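DUF3845 domain-containing protein (Bacteroides thetaiotaomicron VPI-5482, PDB 3GF6) is of unknown function but folds as an all-beta bacterial lipoprotein built from two antiparallel sheets. Local coordinates at residues P20-E23 against E27-L30; G163-D166 against T171-F174. All coordinates share one frame; numbering follows the deposited sequence. Where two conformers were deposited one is given.

Interaction 1: P20-E23 against E27-L30; sequences PALE and EDVL
L22 and D28 meet side chain to side chain, approaching from opposite directions, and the isobutyl group of L22 can be followed outward. CB only sets the direction; L22 CG, held anti to the backbone N (chi1 177°), comes to 4.1 Å from D28 OD2. The fork then straddles that oxygen: L22 CD1 lies 3.8 Å from D28 OD2 and L22 CD2 lies 4.0 Å from it, with D28 CG just beyond. These are van der Waals distances between methyls and a carboxylate oxygen. No direct hydrogen bond joins 20-23 to 27-30. The polar link is a water that donates at 2.6 Å to each of two acceptors that cannot bond one another, E23 O and D28 OD2, themselves 4.0 Å apart. The backbones stay well apart, CA of E23 and CA of D28 being 9.2 Å from each other. D28 OD2 also accepts from G25 N in the connecting loop, and OD1 from S221 N, which together fix the carboxylate's rotation. An alanine in place of L22 would probably leave D28 OD2 without its methyl cover and the water bridge more open to solvent. The contact lies at the surface, where the loop after strand 14-16 enters strand 29-35; L22 also rests on Y218 of strand 203-219, and V29 pairs with E219 of that same strand.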
loop_
_atom_site.group_PDB
_atom_site.type_symbol
_atom_site.label_atom_id
_atom_site.label_comp_id
_atom_site.label_asym_id
_atom_site.label_seq_id
_atom_site.Cartn_x
_atom_site.Cartn_y
_atom_site.Cartn_z
ATOM N N PRO A 20 11.788 -17.688 -3.549
ATOM C CA PRO A 20 12.387 -17.304 -2.275
ATOM C C PRO A 20 13.219 -16.008 -2.364
ATOM O O PRO A 20 13.533 -15.532 -3.466
ATOM C CB PRO A 20 13.280 -18.509 -1.937
ATOM C CG PRO A 20 13.597 -19.135 -3.253
ATOM C CD PRO A 20 12.426 -18.871 -4.148
ATOM N N ALA A 21 13.572 -15.460 -1.206
ATOM C CA ALA A 21 14.380 -14.253 -1.125
ATOM C C ALA A 21 15.561 -14.362 -2.059
ATOM O O ALA A 21 16.270 -15.372 -2.036
ATOM C CB ALA A 21 14.872 -14.012 0.323
ATOM N N LEU A 22 15.770 -13.322 -2.870
ATOM C CA LEU A 22 16.897 -13.261 -3.812
ATOM C C LEU A 22 18.203 -12.979 -3.113
ATOM O O LEU A 22 18.329 -11.968 -2.441
ATOM C CB LEU A 22 16.693 -12.160 -4.850
ATOM C CG LEU A 22 17.818 -11.927 -5.863
ATOM C CD1 LEU A 22 17.968 -13.177 -6.831
ATOM C CD2 LEU A 22 17.575 -10.635 -6.632
ATOM N N GLU A 23 19.185 -13.851 -3.317
ATOM C CA GLU A 23 20.552 -13.575 -2.859
ATOM C C GLU A 23 21.226 -12.846 -3.976
ATOM O O GLU A 23 21.683 -13.448 -4.975
ATOM C CB GLU A 23 21.321 -14.859 -2.516
ATOM C CG GLU A 23 20.737 -15.643 -1.375
ATOM C CD GLU A 23 20.608 -14.851 -0.067
ATOM O OE1 GLU A 23 21.377 -13.882 0.169
ATOM O OE2 GLU A 23 19.719 -15.220 0.732
ATOM N N GLU A 27 25.165 -10.259 -11.275
ATOM C CA GLU A 27 24.417 -10.115 -12.504
ATOM C C GLU A 27 22.978 -9.614 -12.312
ATOM O O GLU A 27 22.287 -9.354 -13.296
ATOM C CB GLU A 27 24.368 -11.463 -13.219
ATOM C CG GLU A 27 25.758 -12.147 -13.330
ATOM C CD GLU A 27 26.334 -12.102 -14.723
ATOM O OE1 GLU A 27 25.609 -12.520 -15.649
ATOM O OE2 GLU A 27 27.507 -11.673 -14.886
ATOM N N ASP A 28 22.512 -9.521 -11.070
ATOM C CA ASP A 28 21.192 -8.945 -10.809
ATOM C C ASP A 28 21.336 -7.437 -10.932
ATOM O O ASP A 28 22.440 -6.917 -10.810
ATOM C CB ASP A 28 20.688 -9.404 -9.443
ATOM C CG ASP A 28 20.567 -10.922 -9.365
ATOM O OD1 ASP A 28 20.013 -11.506 -10.316
ATOM O OD2 ASP A 28 21.068 -11.532 -8.409
ATOM N N VAL A 29 20.247 -6.736 -11.237
ATOM C CA VAL A 29 20.308 -5.284 -11.435
ATOM C C VAL A 29 19.245 -4.616 -10.583
ATOM O O VAL A 29 18.041 -4.963 -10.669
ATOM C CB VAL A 29 20.109 -4.906 -12.927
ATOM C CG1 VAL A 29 20.084 -3.369 -13.125
ATOM C CG2 VAL A 29 21.201 -5.562 -13.764
ATOM N N LEU A 30 19.672 -3.669 -9.752
ATOM C CA LEU A 30 18.746 -2.846 -8.994
ATOM C C LEU A 30 18.141 -1.834 -9.935
ATOM O O LEU A 30 18.867 -1.027 -10.499
ATOM C CB LEU A 30 19.443 -2.100 -7.838
ATOM C CG LEU A 30 18.565 -1.206 -6.940
ATOM C CD1 LEU A 30 17.717 -2.017 -6.002
ATOM C CD2 LEU A 30 19.440 -0.203 -6.127
HETATM O O HOH W 1 21.410 -13.928 -7.474
#

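Interaction 2: G163-D166 against T171-F174; sequences GTFD and TCTF
T164 and T173 form an antiparallel hydrogen-bonded pair, with T164 N giving to T173 O at 2.9 Å and T173 N to T164 O at 3.0 Å, while the axes of 163-165 and 171-174 run at 153°. This is a beta hairpin, and its next pair, F165 with C172, is non-hydrogen-bonded and puts both side chains on one face. There the C172 sulfur sits over the F165 ring, SG 4.2 Å from the centroid and 19° off the normal, a sulfur-aromatic contact displaced toward the rim. C172 has SG anti to its own N, which carries the sulfur past CB along the strand; CB itself packs on F165 CE2. Both residues also touch I131 of strand 129-139, so this face packs against the other sheet, and R169 makes a cation-pi contact with the ring.

T164 and T173 lie on the other face. One water donates to T164 O and is hydrogen-bonded to T171 OG1 and T173 OG1, tying the hydroxyls of two alternate residues to the neighbouring strand. The paired strand 112-123 borders the hairpin beyond 171-174, where C172 bonds through its backbone with L122.

G163 comes close enough to T173 O for a CA-H...O contact, and a beta carbon modelled there would clash with that oxygen. At the turn, D166 N reaches T171 O in a weak bond, and T171 N donates to D166 OD1 at 3.0 Å, arriving 59° out of the carboxylate plane.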
loop_
_atom_site.group_PDB
_atom_site.type_symbol
_atom_site.label_atom_id
_atom_site.label_comp_id
_atom_site.label_asym_id
_atom_site.label_seq_id
_atom_site.Cartn_x
_atom_site.Cartn_y
_atom_site.Cartn_z
ATOM N N GLY A 163 -0.729 -5.304 11.397
ATOM C CA GLY A 163 -0.198 -4.687 12.615
ATOM C C GLY A 163 -1.044 -4.847 13.850
ATOM O O GLY A 163 -1.961 -5.686 13.905
ATOM N N THR A 164 -0.724 -4.021 14.835
ATOM C CA THR A 164 -1.335 -4.064 16.144
ATOM C C THR A 164 -2.293 -2.901 16.304
ATOM O O THR A 164 -1.920 -1.756 16.046
ATOM C CB THR A 164 -0.261 -3.922 17.243
ATOM O OG1 THR A 164 0.739 -4.949 17.106
ATOM C CG2 THR A 164 -0.902 -3.996 18.595
ATOM N N PHE A 165 -3.512 -3.186 16.745
ATOM C CA PHE A 165 -4.502 -2.130 16.943
ATOM C C PHE A 165 -4.575 -1.748 18.388
ATOM O O PHE A 165 -4.314 -2.582 19.253
ATOM C CB PHE A 165 -5.883 -2.618 16.542
ATOM C CG PHE A 165 -6.038 -2.880 15.088
ATOM C CD1 PHE A 165 -5.803 -4.152 14.568
ATOM C CD2 PHE A 165 -6.483 -1.886 14.247
ATOM C CE1 PHE A 165 -5.999 -4.415 13.235
ATOM C CE2 PHE A 165 -6.676 -2.132 12.911
ATOM C CZ PHE A 165 -6.432 -3.393 12.396
ATOM N N ASP A 166 -4.948 -0.497 18.664
ATOM C CA ASP A 166 -5.299 -0.098 20.010
ATOM C C ASP A 166 -6.706 -0.641 20.337
ATOM O O ASP A 166 -7.348 -1.268 19.484
ATOM C CB ASP A 166 -5.229 1.417 20.180
ATOM C CG ASP A 166 -6.356 2.147 19.441
ATOM O OD1 ASP A 166 -6.765 1.655 18.385
ATOM O OD2 ASP A 166 -6.842 3.181 19.940
ATOM N N THR A 171 -6.065 3.161 15.878
ATOM C CA THR A 171 -4.700 3.112 15.369
ATOM C C THR A 171 -4.303 1.714 14.953
ATOM O O THR A 171 -4.828 0.717 15.469
ATOM C CB THR A 171 -3.652 3.628 16.407
ATOM O OG1 THR A 171 -3.580 2.742 17.528
ATOM C CG2 THR A 171 -4.011 4.999 16.899
ATOM N N CYS A 172 -3.419 1.646 13.970
ATOM C CA CYS A 172 -2.817 0.407 13.558
ATOM C C CYS A 172 -1.336 0.682 13.341
ATOM O O CYS A 172 -0.974 1.494 12.455
ATOM C CB CYS A 172 -3.464 -0.127 12.277
ATOM S SG CYS A 172 -2.805 -1.740 11.753
ATOM N N THR A 173 -0.501 -0.018 14.127
ATOM C CA THR A 173 0.958 0.155 14.141
ATOM C C THR A 173 1.556 -1.065 13.493
ATOM O O THR A 173 1.286 -2.194 13.932
ATOM C CB THR A 173 1.457 0.314 15.589
ATOM O OG1 THR A 173 0.729 1.375 16.213
ATOM C CG2 THR A 173 2.953 0.580 15.673
ATOM N N PHE A 174 2.337 -0.858 12.431
ATOM C CA PHE A 174 2.791 -1.975 11.591
ATOM C C PHE A 174 4.282 -1.948 11.316
ATOM O O PHE A 174 4.914 -0.897 11.336
ATOM C CB PHE A 174 2.026 -1.985 10.238
ATOM C CG PHE A 174 1.962 -0.635 9.568
ATOM C CD1 PHE A 174 2.980 -0.213 8.745
ATOM C CD2 PHE A 174 0.887 0.221 9.801
ATOM C CE1 PHE A 174 2.962 1.056 8.168
ATOM C CE2 PHE A 174 0.824 1.485 9.191
ATOM C CZ PHE A 174 1.869 1.902 8.382
HETATM O O HOH W 2 -1.678 0.733 17.265
HETATM O O HOH W 3 3.268 -3.921 15.170
#

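Overall arrangement
Both contacts are local, each joining pieces of chain a few residues apart, and both reach the same seven-stranded sheet, yet their centres lie 31 Å apart and they do not touch. Interaction 1 is a surface contact: only 93 Å² is buried, none of its touching residues is buried, and water supplies the polar link. Interaction 2 covers 338 Å², is partly buried, and relies on direct backbone bonds between paired strands, together with a sulfur-aromatic contact and a carboxylate bond at the turn, with waters joining threonine hydroxyls to carbonyls. The difference follows place: 20-23 is irregular loop leading to strand 29-35, whereas 163-165 and 171-174 are adjacent strands, one face of which packs against strand 129-139.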